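Local structure of membrane lipoprotein family protein (Aeropyrum pernix, 4PEV) at residues I168-I177 and W372-V381. The protein binds adenosine and, as a BMP-family solute-binding lipoprotein, probably serves an ABC transporter in nucleoside uptake. Numbering follows the deposited sequence.
Sequences IIAADIANNI and WISNDGWRLV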
loop_
_atom_site.group_PDB
_atom_site.type_symbol
_atom_site.label_atom_id
_atom_site.label_comp_id
_atom_site.label_asym_id
_atom_site.label_seq_id
_atom_site.Cartn_x
_atom_site.Cartn_y
_atom_site.Cartn_z
ATOM N N ILE C 168 -14.430 -1.328 4.507
ATOM C CA ILE C 168 -15.409 -1.459 5.586
ATOM C C ILE C 168 -15.250 -0.318 6.569
ATOM O O ILE C 168 -16.229 0.314 6.942
ATOM C CB ILE C 168 -15.263 -2.813 6.323
ATOM C CG1 ILE C 168 -15.857 -3.938 5.482
ATOM C CG2 ILE C 168 -15.963 -2.812 7.672
ATOM C CD1 ILE C 168 -15.298 -5.288 5.856
ATOM N N ILE C 169 -14.014 -0.050 6.974
ATOM C CA ILE C 169 -13.734 1.003 7.950
ATOM C C ILE C 169 -14.160 2.391 7.458
ATOM O O ILE C 169 -14.761 3.174 8.203
ATOM C CB ILE C 169 -12.235 1.070 8.300
ATOM C CG1 ILE C 169 -11.759 -0.231 8.963
ATOM C CG2 ILE C 169 -11.944 2.278 9.202
ATOM C CD1 ILE C 169 -12.282 -0.430 10.372
ATOM N N ALA C 170 -13.831 2.695 6.210
ATOM C CA ALA C 170 -14.076 4.012 5.669
ATOM C C ALA C 170 -15.563 4.209 5.446
ATOM O O ALA C 170 -16.087 5.290 5.646
ATOM C CB ALA C 170 -13.307 4.192 4.373
ATOM N N ALA C 171 -16.251 3.160 5.028
ATOM C CA ALA C 171 -17.699 3.234 4.919
ATOM C C ALA C 171 -18.306 3.533 6.273
ATOM O O ALA C 171 -19.302 4.240 6.365
ATOM C CB ALA C 171 -18.275 1.934 4.369
ATOM N N ASP C 172 -17.697 2.992 7.318
ATOM C CA ASP C 172 -18.227 3.137 8.662
ATOM C C ASP C 172 -17.966 4.515 9.210
ATOM O O ASP C 172 -18.833 5.097 9.858
ATOM C CB ASP C 172 -17.618 2.101 9.603
ATOM C CG ASP C 172 -18.147 2.223 11.016
ATOM O OD1 ASP C 172 -19.380 2.041 11.235
ATOM O OD2 ASP C 172 -17.316 2.508 11.910
ATOM N N ILE C 173 -16.772 5.033 8.958
ATOM C CA ILE C 173 -16.415 6.372 9.408
ATOM C C ILE C 173 -17.261 7.403 8.688
ATOM O O ILE C 173 -17.660 8.396 9.279
ATOM C CB ILE C 173 -14.938 6.676 9.156
ATOM C CG1 ILE C 173 -14.062 5.795 10.044
ATOM C CG2 ILE C 173 -14.638 8.148 9.410
ATOM C CD1 ILE C 173 -12.573 5.924 9.764
ATOM N N ALA C 174 -17.545 7.162 7.415
ATOM C CA ALA C 174 -18.358 8.077 6.626
ATOM C C ALA C 174 -19.815 8.046 7.085
ATOM O O ALA C 174 -20.484 9.076 7.166
ATOM C CB ALA C 174 -18.258 7.710 5.159
ATOM N N ASN C 175 -20.308 6.851 7.377
ATOM C CA ASN C 175 -21.603 6.689 8.016
ATOM C C ASN C 175 -21.724 7.469 9.327
ATOM O O ASN C 175 -22.709 8.182 9.544
ATOM C CB ASN C 175 -21.847 5.210 8.291
ATOM C CG ASN C 175 -23.305 4.889 8.510
ATOM O OD1 ASN C 175 -24.183 5.596 8.013
ATOM N ND2 ASN C 175 -23.573 3.807 9.239
ATOM N N ASN C 176 -20.726 7.341 10.200
ATOM C CA ASN C 176 -20.744 8.077 11.468
ATOM C C ASN C 176 -20.646 9.579 11.272
ATOM O O ASN C 176 -21.253 10.341 12.024
ATOM C CB ASN C 176 -19.619 7.632 12.395
ATOM C CG ASN C 176 -19.668 6.155 12.689
ATOM O OD1 ASN C 176 -20.725 5.594 12.964
ATOM N ND2 ASN C 176 -18.520 5.508 12.616
ATOM N N ILE C 177 -19.882 10.015 10.278
ATOM C CA ILE C 177 -19.795 11.442 9.999
ATOM C C ILE C 177 -21.159 11.965 9.562
ATOM O O ILE C 177 -21.587 13.043 9.960
ATOM C CB ILE C 177 -18.718 11.758 8.938
ATOM C CG1 ILE C 177 -17.322 11.548 9.542
ATOM C CG2 ILE C 177 -18.864 13.196 8.417
ATOM C CD1 ILE C 177 -16.180 11.743 8.559
ATOM N N TRP C 372 -14.807 7.571 16.248
ATOM C CA TRP C 372 -15.303 7.552 14.860
ATOM C C TRP C 372 -15.358 6.200 14.171
ATOM O O TRP C 372 -15.727 6.129 13.001
ATOM C CB TRP C 372 -14.492 8.515 14.006
ATOM C CG TRP C 372 -14.664 9.919 14.416
ATOM C CD1 TRP C 372 -13.796 10.656 15.137
ATOM C CD2 TRP C 372 -15.779 10.767 14.134
ATOM N NE1 TRP C 372 -14.286 11.923 15.324
ATOM C CE2 TRP C 372 -15.506 12.019 14.718
ATOM C CE3 TRP C 372 -16.978 10.594 13.439
ATOM C CZ2 TRP C 372 -16.392 13.102 14.639
ATOM C CZ3 TRP C 372 -17.868 11.666 13.365
ATOM C CH2 TRP C 372 -17.567 12.907 13.964
ATOM N N ILE C 373 -15.009 5.130 14.869
ATOM C CA ILE C 373 -15.171 3.797 14.309
ATOM C C ILE C 373 -16.065 3.001 15.258
ATOM O O ILE C 373 -15.651 2.640 16.341
ATOM C CB ILE C 373 -13.808 3.088 14.073
ATOM C CG1 ILE C 373 -12.812 4.031 13.357
ATOM C CG2 ILE C 373 -14.000 1.805 13.263
ATOM C CD1 ILE C 373 -11.538 3.372 12.837
ATOM N N SER C 374 -17.300 2.745 14.841
ATOM C CA SER C 374 -18.260 1.983 15.647
ATOM C C SER C 374 -17.813 0.531 15.845
ATOM O O SER C 374 -16.938 0.028 15.117
ATOM C CB SER C 374 -19.646 1.997 14.980
ATOM O OG SER C 374 -19.685 1.159 13.825
ATOM N N ASN C 375 -18.423 -0.139 16.824
ATOM C CA ASN C 375 -18.145 -1.558 17.095
ATOM C C ASN C 375 -18.631 -2.472 15.976
ATOM O O ASN C 375 -18.105 -3.565 15.803
ATOM C CB ASN C 375 -18.773 -1.978 18.424
ATOM C CG ASN C 375 -18.055 -1.379 19.617
ATOM O OD1 ASN C 375 -16.866 -1.070 19.559
ATOM N ND2 ASN C 375 -18.774 -1.221 20.713
ATOM N N ASP C 376 -19.647 -2.019 15.239
ATOM C CA ASP C 376 -20.131 -2.710 14.051
ATOM C C ASP C 376 -19.068 -2.719 12.974
ATOM O O ASP C 376 -18.907 -3.719 12.283
ATOM C CB ASP C 376 -21.388 -2.035 13.498
ATOM C CG ASP C 376 -22.608 -2.235 14.384
ATOM O OD1 ASP C 376 -22.809 -3.355 14.909
ATOM O OD2 ASP C 376 -23.374 -1.259 14.552
ATOM N N GLY C 377 -18.365 -1.593 12.827
ATOM C CA GLY C 377 -17.198 -1.498 11.954
ATOM C C GLY C 377 -16.188 -2.599 12.237
ATOM O O GLY C 377 -15.765 -3.314 11.312
ATOM N N TRP C 378 -15.838 -2.752 13.519
ATOM C CA TRP C 378 -14.866 -3.760 13.981
ATOM C C TRP C 378 -15.358 -5.193 13.901
ATOM O O TRP C 378 -14.576 -6.114 13.657
ATOM C CB TRP C 378 -14.460 -3.474 15.427
ATOM C CG TRP C 378 -13.626 -2.244 15.566
ATOM C CD1 TRP C 378 -13.891 -1.143 16.337
ATOM C CD2 TRP C 378 -12.394 -1.978 14.892
ATOM N NE1 TRP C 378 -12.888 -0.214 16.192
ATOM C CE2 TRP C 378 -11.957 -0.701 15.310
ATOM C CE3 TRP C 378 -11.611 -2.700 13.968
ATOM C CZ2 TRP C 378 -10.768 -0.125 14.837
ATOM C CZ3 TRP C 378 -10.434 -2.132 13.500
ATOM C CH2 TRP C 378 -10.024 -0.855 13.933
ATOM N N ARG C 379 -16.652 -5.361 14.147
ATOM C CA ARG C 379 -17.330 -6.645 14.093
ATOM C C ARG C 379 -17.264 -7.122 12.645
ATOM O O ARG C 379 -16.841 -8.243 12.374
ATOM C CB ARG C 379 -18.786 -6.456 14.572
ATOM C CG ARG C 379 -19.553 -7.683 15.054
ATOM C CD ARG C 379 -21.069 -7.426 15.067
ATOM N NE ARG C 379 -21.675 -7.601 13.727
ATOM C CZ ARG C 379 -22.434 -6.711 13.066
ATOM N NH1 ARG C 379 -22.756 -5.528 13.586
ATOM N NH2 ARG C 379 -22.905 -7.019 11.857
ATOM N N LEU C 380 -17.637 -6.245 11.717
ATOM C CA LEU C 380 -17.548 -6.534 10.277
ATOM C C LEU C 380 -16.120 -6.725 9.751
ATOM O O LEU C 380 -15.901 -7.585 8.896
ATOM C CB LEU C 380 -18.233 -5.441 9.464
ATOM C CG LEU C 380 -19.748 -5.395 9.645
ATOM C CD1 LEU C 380 -20.321 -4.096 9.092
ATOM C CD2 LEU C 380 -20.410 -6.609 8.999
ATOM N N VAL C 381 -15.163 -5.917 10.228
ATOM C CA VAL C 381 -13.732 -6.134 9.935
ATOM C C VAL C 381 -13.368 -7.561 10.277
ATOM O O VAL C 381 -12.905 -8.300 9.428
ATOM C CB VAL C 381 -12.803 -5.192 10.745
ATOM C CG1 VAL C 381 -11.356 -5.687 10.725
ATOM C CG2 VAL C 381 -12.883 -3.761 10.216
#
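One face of the Trp378 indole carries the CD1 methyl of Ile169, a CH-pi contact 4.3 Å from the centroid of the six-membered ring, with CG2 of Ile373 set toward the rim of the same face. The Trp372 ring has the backbone O of Asn176 at its edge, near the ring plane, while CG1 of Ile177 comes up obliquely to Trp372 CZ3 (3.9 Å). The carboxylate of Asp172, its CG swung opposite the backbone N (chi1 180°), reaches the start of helix 375-389. There Ser374 N gives to the syn lone pair of Asp172 OD2 (2.9 Å). Ser374 OG gives to Asp172 OD1 (2.8 Å), somewhat out of the carboxylate plane. Ser374 OG, at the N-cap, also accepts from Gly377 N (3.2 Å), so Asp172 acts as a second shell to the cap. With an alanine in place of Asp172, Ser374 N would probably lose this acceptor and the Ser374 hydroxyl would be freer to turn away from Gly377 N. One turn on, Asn176 ND2 binds Trp372 O (2.9 Å) from above the carbonyl plane. Beyond Gly377, CG2 of Ile168 packs on CB of Leu380 and Ile169 CD1 meets Val381 CG2. The arrangement is an N-capped helix start buttressed by an aspartate of a nearly antiparallel helix (166°), away from the adenosine site of this two-lobed periplasmic-binding-protein fold. Helix 159-181 also packs, through Ile173, on Val250 and Phe277 of strands 248-254 and 277-282; Tyr212 of helix 196-214 adds a weak bond to Asp172 OD1 and touches Leu380.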